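Local coordinates for uncharacterized protein (PDB 4QPV), which is of unknown function but belongs to the DUF1672 family, whose fold is built on a repeated kinked-helix-beta-beta-beta unit, at residues Phe58-Thr70 / Val81-Ala94. Residues are numbered along the deposited sequence; the frame is centred on the assembly and turned at random. Where two conformers were deposited one is given.
Sequences FFMDNFGLKVKAT and VFVHCDDHDIVFNA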
loop_
_atom_site.group_PDB
_atom_site.type_symbol
_atom_site.label_atom_id
_atom_site.label_comp_id
_atom_site.label_asym_id
_atom_site.label_seq_id
_atom_site.Cartn_x
_atom_site.Cartn_y
_atom_site.Cartn_z
ATOM N N PHE A 58 -15.654 -4.026 -9.305
ATOM C CA PHE A 58 -15.695 -4.546 -7.935
ATOM C C PHE A 58 -15.512 -3.414 -6.897
ATOM O O PHE A 58 -16.266 -3.341 -5.921
ATOM C CB PHE A 58 -14.619 -5.625 -7.721
ATOM C CG PHE A 58 -14.656 -6.257 -6.344
ATOM C CD1 PHE A 58 -13.961 -5.688 -5.279
ATOM C CD2 PHE A 58 -15.346 -7.447 -6.124
ATOM C CE1 PHE A 58 -14.005 -6.269 -4.001
ATOM C CE2 PHE A 58 -15.388 -8.028 -4.853
ATOM C CZ PHE A 58 -14.717 -7.437 -3.797
ATOM N N PHE A 59 -14.520 -2.559 -7.104
ATOM C CA PHE A 59 -14.217 -1.470 -6.166
ATOM C C PHE A 59 -15.301 -0.411 -6.175
ATOM O O PHE A 59 -15.568 0.174 -5.122
ATOM C CB PHE A 59 -12.839 -0.865 -6.450
ATOM C CG PHE A 59 -11.737 -1.705 -5.854
ATOM C CD1 PHE A 59 -11.237 -2.810 -6.538
ATOM C CD2 PHE A 59 -11.252 -1.440 -4.572
ATOM C CE1 PHE A 59 -10.251 -3.626 -5.958
ATOM C CE2 PHE A 59 -10.294 -2.271 -3.983
ATOM C CZ PHE A 59 -9.802 -3.356 -4.679
HETATM N N MSE A 60 -15.967 -0.191 -7.334
HETATM C CA MSE A 60 -17.068 0.771 -7.385
HETATM C C MSE A 60 -18.283 0.188 -6.640
HETATM O O MSE A 60 -18.840 0.864 -5.784
HETATM C CB MSE A 60 -17.426 1.175 -8.833
HETATM C CG MSE A 60 -18.554 2.235 -8.915
HETATM SE SE MSE A 60 -18.185 3.910 -7.931
HETATM C CE MSE A 60 -16.923 4.693 -9.175
ATOM N N ASP A 61 -18.674 -1.074 -6.954
ATOM C CA ASP A 61 -19.817 -1.738 -6.321
ATOM C C ASP A 61 -19.687 -1.844 -4.791
ATOM O O ASP A 61 -20.654 -1.581 -4.071
ATOM C CB ASP A 61 -19.999 -3.151 -6.896
ATOM C CG ASP A 61 -20.506 -3.198 -8.330
ATOM O OD1 ASP A 61 -21.021 -2.159 -8.819
ATOM O OD2 ASP A 61 -20.372 -4.255 -8.967
ATOM N N ASN A 62 -18.509 -2.219 -4.304
ATOM C CA ASN A 62 -18.318 -2.476 -2.878
ATOM C C ASN A 62 -17.828 -1.293 -2.055
ATOM O O ASN A 62 -18.215 -1.198 -0.893
ATOM C CB ASN A 62 -17.378 -3.681 -2.670
ATOM C CG ASN A 62 -18.036 -4.960 -3.144
ATOM O OD1 ASN A 62 -19.058 -5.391 -2.598
ATOM N ND2 ASN A 62 -17.585 -5.495 -4.274
ATOM N N PHE A 63 -17.006 -0.408 -2.614
ATOM C CA PHE A 63 -16.469 0.703 -1.829
ATOM C C PHE A 63 -16.935 2.089 -2.295
ATOM O O PHE A 63 -16.707 3.075 -1.578
ATOM C CB PHE A 63 -14.930 0.641 -1.800
ATOM C CG PHE A 63 -14.433 -0.688 -1.277
ATOM C CD1 PHE A 63 -14.522 -1.001 0.077
ATOM C CD2 PHE A 63 -13.939 -1.657 -2.146
ATOM C CE1 PHE A 63 -14.087 -2.240 0.557
ATOM C CE2 PHE A 63 -13.524 -2.906 -1.666
ATOM C CZ PHE A 63 -13.613 -3.191 -0.319
ATOM N N GLY A 64 -17.603 2.161 -3.450
ATOM C CA GLY A 64 -18.092 3.431 -3.989
ATOM C C GLY A 64 -16.949 4.312 -4.457
ATOM O O GLY A 64 -17.059 5.541 -4.454
ATOM N N LEU A 65 -15.826 3.678 -4.834
ATOM C CA LEU A 65 -14.631 4.384 -5.285
ATOM C C LEU A 65 -14.251 4.049 -6.717
ATOM O O LEU A 65 -14.377 2.897 -7.154
ATOM C CB LEU A 65 -13.449 4.052 -4.370
ATOM C CG LEU A 65 -13.555 4.621 -2.942
ATOM C CD1 LEU A 65 -12.602 3.891 -2.001
ATOM C CD2 LEU A 65 -13.301 6.139 -2.923
ATOM N N LYS A 66 -13.747 5.058 -7.429
ATOM C CA LYS A 66 -13.253 4.928 -8.793
ATOM C C LYS A 66 -11.769 4.542 -8.734
ATOM O O LYS A 66 -10.951 5.275 -8.176
ATOM C CB LYS A 66 -13.468 6.244 -9.572
ATOM C CG LYS A 66 -13.292 6.106 -11.088
ATOM C CD LYS A 66 -13.081 7.454 -11.801
ATOM C CE LYS A 66 -14.333 8.300 -11.908
ATOM N NZ LYS A 66 -14.043 9.661 -12.438
ATOM N N VAL A 67 -11.429 3.360 -9.263
ATOM C CA VAL A 67 -10.037 2.880 -9.255
ATOM C C VAL A 67 -9.630 2.595 -10.699
ATOM O O VAL A 67 -10.496 2.505 -11.582
ATOM C CB VAL A 67 -9.801 1.632 -8.320
ATOM C CG1 VAL A 67 -10.350 1.887 -6.924
ATOM C CG2 VAL A 67 -10.431 0.352 -8.909
ATOM N N LYS A 68 -8.333 2.434 -10.920
ATOM C CA LYS A 68 -7.760 2.095 -12.221
ATOM C C LYS A 68 -6.860 0.846 -12.077
ATOM O O LYS A 68 -5.955 0.843 -11.247
ATOM C CB LYS A 68 -6.958 3.296 -12.777
ATOM C CG LYS A 68 -6.415 3.096 -14.190
ATOM C CD LYS A 68 -7.461 3.427 -15.255
ATOM C CE LYS A 68 -6.946 3.231 -16.660
ATOM N NZ LYS A 68 -8.065 3.168 -17.641
ATOM N N ALA A 69 -7.093 -0.190 -12.912
ATOM C CA ALA A 69 -6.240 -1.384 -12.889
ATOM C C ALA A 69 -4.794 -1.018 -13.272
ATOM O O ALA A 69 -4.571 -0.239 -14.200
ATOM C CB ALA A 69 -6.777 -2.439 -13.858
ATOM N N THR A 70 -3.829 -1.551 -12.541
ATOM C CA THR A 70 -2.410 -1.320 -12.839
ATOM C C THR A 70 -1.732 -2.601 -13.298
ATOM O O THR A 70 -0.665 -2.543 -13.898
ATOM C CB THR A 70 -1.676 -0.787 -11.601
ATOM O OG1 THR A 70 -1.759 -1.785 -10.588
ATOM C CG2 THR A 70 -2.232 0.540 -11.114
ATOM N N VAL A 81 -6.257 -8.766 -9.906
ATOM C CA VAL A 81 -6.180 -7.403 -10.446
ATOM C C VAL A 81 -5.651 -6.471 -9.380
ATOM O O VAL A 81 -6.260 -6.372 -8.314
ATOM C CB VAL A 81 -7.541 -6.857 -10.972
ATOM C CG1 VAL A 81 -7.352 -5.568 -11.774
ATOM C CG2 VAL A 81 -8.294 -7.890 -11.778
ATOM N N PHE A 82 -4.564 -5.767 -9.682
ATOM C CA PHE A 82 -3.971 -4.753 -8.811
ATOM C C PHE A 82 -4.592 -3.449 -9.285
ATOM O O PHE A 82 -4.736 -3.265 -10.501
ATOM C CB PHE A 82 -2.447 -4.754 -8.952
ATOM C CG PHE A 82 -1.793 -5.918 -8.253
ATOM C CD1 PHE A 82 -1.885 -7.212 -8.777
ATOM C CD2 PHE A 82 -1.083 -5.729 -7.072
ATOM C CE1 PHE A 82 -1.301 -8.292 -8.112
ATOM C CE2 PHE A 82 -0.498 -6.814 -6.409
ATOM C CZ PHE A 82 -0.606 -8.082 -6.934
ATOM N N VAL A 83 -5.008 -2.588 -8.353
ATOM C CA VAL A 83 -5.653 -1.326 -8.686
ATOM C C VAL A 83 -5.001 -0.167 -7.915
ATOM O O VAL A 83 -4.455 -0.368 -6.836
ATOM C CB VAL A 83 -7.196 -1.346 -8.441
ATOM C CG1 VAL A 83 -7.901 -2.443 -9.256
ATOM C CG2 VAL A 83 -7.539 -1.462 -6.941
ATOM N N HIS A 84 -5.087 1.036 -8.479
ATOM C CA HIS A 84 -4.671 2.262 -7.824
ATOM C C HIS A 84 -5.888 3.162 -7.735
ATOM O O HIS A 84 -6.644 3.310 -8.703
ATOM C CB HIS A 84 -3.499 2.972 -8.539
ATOM C CG HIS A 84 -3.069 4.246 -7.855
ATOM N ND1 HIS A 84 -2.395 4.224 -6.645
ATOM C CD2 HIS A 84 -3.247 5.540 -8.231
ATOM C CE1 HIS A 84 -2.163 5.494 -6.331
ATOM N NE2 HIS A 84 -2.647 6.322 -7.253
ATOM N N CYS A 85 -6.089 3.736 -6.564
ATOM C CA CYS A 85 -7.171 4.663 -6.301
ATOM C C CYS A 85 -6.586 6.024 -5.983
ATOM O O CYS A 85 -5.627 6.119 -5.217
ATOM C CB CYS A 85 -8.036 4.167 -5.146
ATOM S SG CYS A 85 -9.463 5.232 -4.782
ATOM N N ASP A 86 -7.166 7.074 -6.587
ATOM C CA ASP A 86 -6.856 8.476 -6.291
ATOM C C ASP A 86 -8.160 9.204 -6.583
ATOM O O ASP A 86 -8.334 9.804 -7.641
ATOM C CB ASP A 86 -5.626 9.015 -7.051
ATOM C CG ASP A 86 -5.177 10.410 -6.598
ATOM O OD1 ASP A 86 -5.956 11.088 -5.890
ATOM O OD2 ASP A 86 -4.030 10.802 -6.920
ATOM N N ASP A 87 -9.104 9.066 -5.650
ATOM C CA ASP A 87 -10.476 9.537 -5.811
ATOM C C ASP A 87 -10.887 10.334 -4.590
ATOM O O ASP A 87 -10.909 9.780 -3.489
ATOM C CB ASP A 87 -11.383 8.304 -6.006
ATOM C CG ASP A 87 -12.828 8.610 -6.361
ATOM O OD1 ASP A 87 -13.138 9.798 -6.648
ATOM O OD2 ASP A 87 -13.649 7.663 -6.374
ATOM N N HIS A 88 -11.186 11.641 -4.768
ATOM C CA HIS A 88 -11.561 12.561 -3.670
ATOM C C HIS A 88 -10.449 12.530 -2.575
ATOM O O HIS A 88 -10.732 12.482 -1.380
ATOM C CB HIS A 88 -12.952 12.215 -3.092
ATOM C CG HIS A 88 -14.102 12.494 -4.018
ATOM N ND1 HIS A 88 -14.387 11.667 -5.092
ATOM C CD2 HIS A 88 -15.031 13.478 -3.968
ATOM C CE1 HIS A 88 -15.460 12.185 -5.672
ATOM N NE2 HIS A 88 -15.888 13.270 -5.024
ATOM N N ASP A 89 -9.180 12.511 -3.026
ATOM C CA ASP A 89 -7.943 12.446 -2.233
ATOM C C ASP A 89 -7.810 11.154 -1.415
ATOM O O ASP A 89 -6.938 11.086 -0.549
ATOM C CB ASP A 89 -7.760 13.676 -1.332
ATOM C CG ASP A 89 -7.270 14.896 -2.086
ATOM O OD1 ASP A 89 -6.612 14.721 -3.139
ATOM O OD2 ASP A 89 -7.523 16.027 -1.614
ATOM N N ILE A 90 -8.657 10.126 -1.696
ATOM C CA ILE A 90 -8.493 8.797 -1.084
ATOM C C ILE A 90 -7.508 8.064 -2.011
ATOM O O ILE A 90 -7.832 7.809 -3.181
ATOM C CB ILE A 90 -9.851 8.056 -0.885
ATOM C CG1 ILE A 90 -10.741 8.843 0.146
ATOM C CG2 ILE A 90 -9.636 6.574 -0.478
ATOM C CD1 ILE A 90 -12.160 8.589 0.013
ATOM N N VAL A 91 -6.300 7.782 -1.507
ATOM C CA VAL A 91 -5.231 7.195 -2.315
ATOM C C VAL A 91 -4.742 5.876 -1.728
ATOM O O VAL A 91 -4.327 5.820 -0.572
ATOM C CB VAL A 91 -4.041 8.186 -2.500
ATOM C CG1 VAL A 91 -2.933 7.582 -3.386
ATOM C CG2 VAL A 91 -4.520 9.545 -3.045
ATOM N N PHE A 92 -4.773 4.809 -2.545
ATOM C CA PHE A 92 -4.268 3.491 -2.135
ATOM C C PHE A 92 -4.066 2.609 -3.347
ATOM O O PHE A 92 -4.553 2.913 -4.443
ATOM C CB PHE A 92 -5.240 2.775 -1.137
ATOM C CG PHE A 92 -6.623 2.443 -1.688
ATOM C CD1 PHE A 92 -6.833 1.296 -2.452
ATOM C CD2 PHE A 92 -7.692 3.315 -1.499
ATOM C CE1 PHE A 92 -8.098 1.019 -3.002
ATOM C CE2 PHE A 92 -8.970 3.012 -1.998
ATOM C CZ PHE A 92 -9.166 1.864 -2.745
ATOM N N ASN A 93 -3.344 1.517 -3.104
ATOM C CA ASN A 93 -3.173 0.409 -4.039
ATOM C C ASN A 93 -3.706 -0.823 -3.357
ATOM O O ASN A 93 -3.527 -0.985 -2.144
ATOM C CB ASN A 93 -1.738 0.228 -4.487
ATOM C CG ASN A 93 -1.359 1.223 -5.545
ATOM O OD1 ASN A 93 -1.321 2.435 -5.301
ATOM N ND2 ASN A 93 -1.130 0.740 -6.753
ATOM N N ALA A 94 -4.410 -1.661 -4.109
ATOM C CA ALA A 94 -5.010 -2.869 -3.556
ATOM C C ALA A 94 -5.085 -3.907 -4.637
ATOM O O ALA A 94 -4.785 -3.601 -5.793
ATOM C CB ALA A 94 -6.420 -2.539 -3.042
HETATM O O HOH W 1 -16.306 7.735 -6.135
HETATM O O HOH W 2 -8.874 6.701 -8.945
#
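K68 and H84 exchange two backbone hydrogen bonds, K68 N to H84 O and H84 N to K68 O, each 2.9 Å, which identifies them as an antiparallel hydrogen-bonded pair. A69 and V83 form the adjoining non-hydrogen-bonded pair, their CA atoms 4.2 Å apart, and T70 N donates to F82 O beyond it. T70 lays its methyl CG2 against CB of H84, while its hydroxyl OG1 bonds to the carbonyl of M163.

Toward the helix, at K66 and G64, the ladder gives way to side-chain and water bonding. With CG of D87 turned anti to its own backbone N, the carboxylate reaches across to K66, whose N points almost straight at OD2 of D87 (2.8 Å, 175° at the hydrogen), meeting the oxygen on its anti side, 31° out of the carboxylate plane. One water donates to both G64 O and the same OD2; a second links K66 O to D86 N. The other carboxylate oxygen, OD1, accepts from H88 ND1, so both ends of the D87 group are held.

Helix 48-63, leading through G64 with its positive phi into the antiparallel strands 67-75, 78-87 and 90-98, is consistent with the kinked-helix-beta-beta-beta repeat of this fold.

Apolar packing carries the helix, the L65 linker and V67 onto strands 78-87 and 90-98. V83 CG2 sits over one face of the F59 ring, 3.8 Å from its centroid and 19° off the normal, a CH-pi contact; A94 CB approaches F59 CZ obliquely. L65 divides its branches: CD1 meets the F92 ring edge at CE2 (3.7 Å), and CD2 reaches I90 CD1. V67 likewise splits, CG1 touching C85 CB and CG2 touching V83 CB.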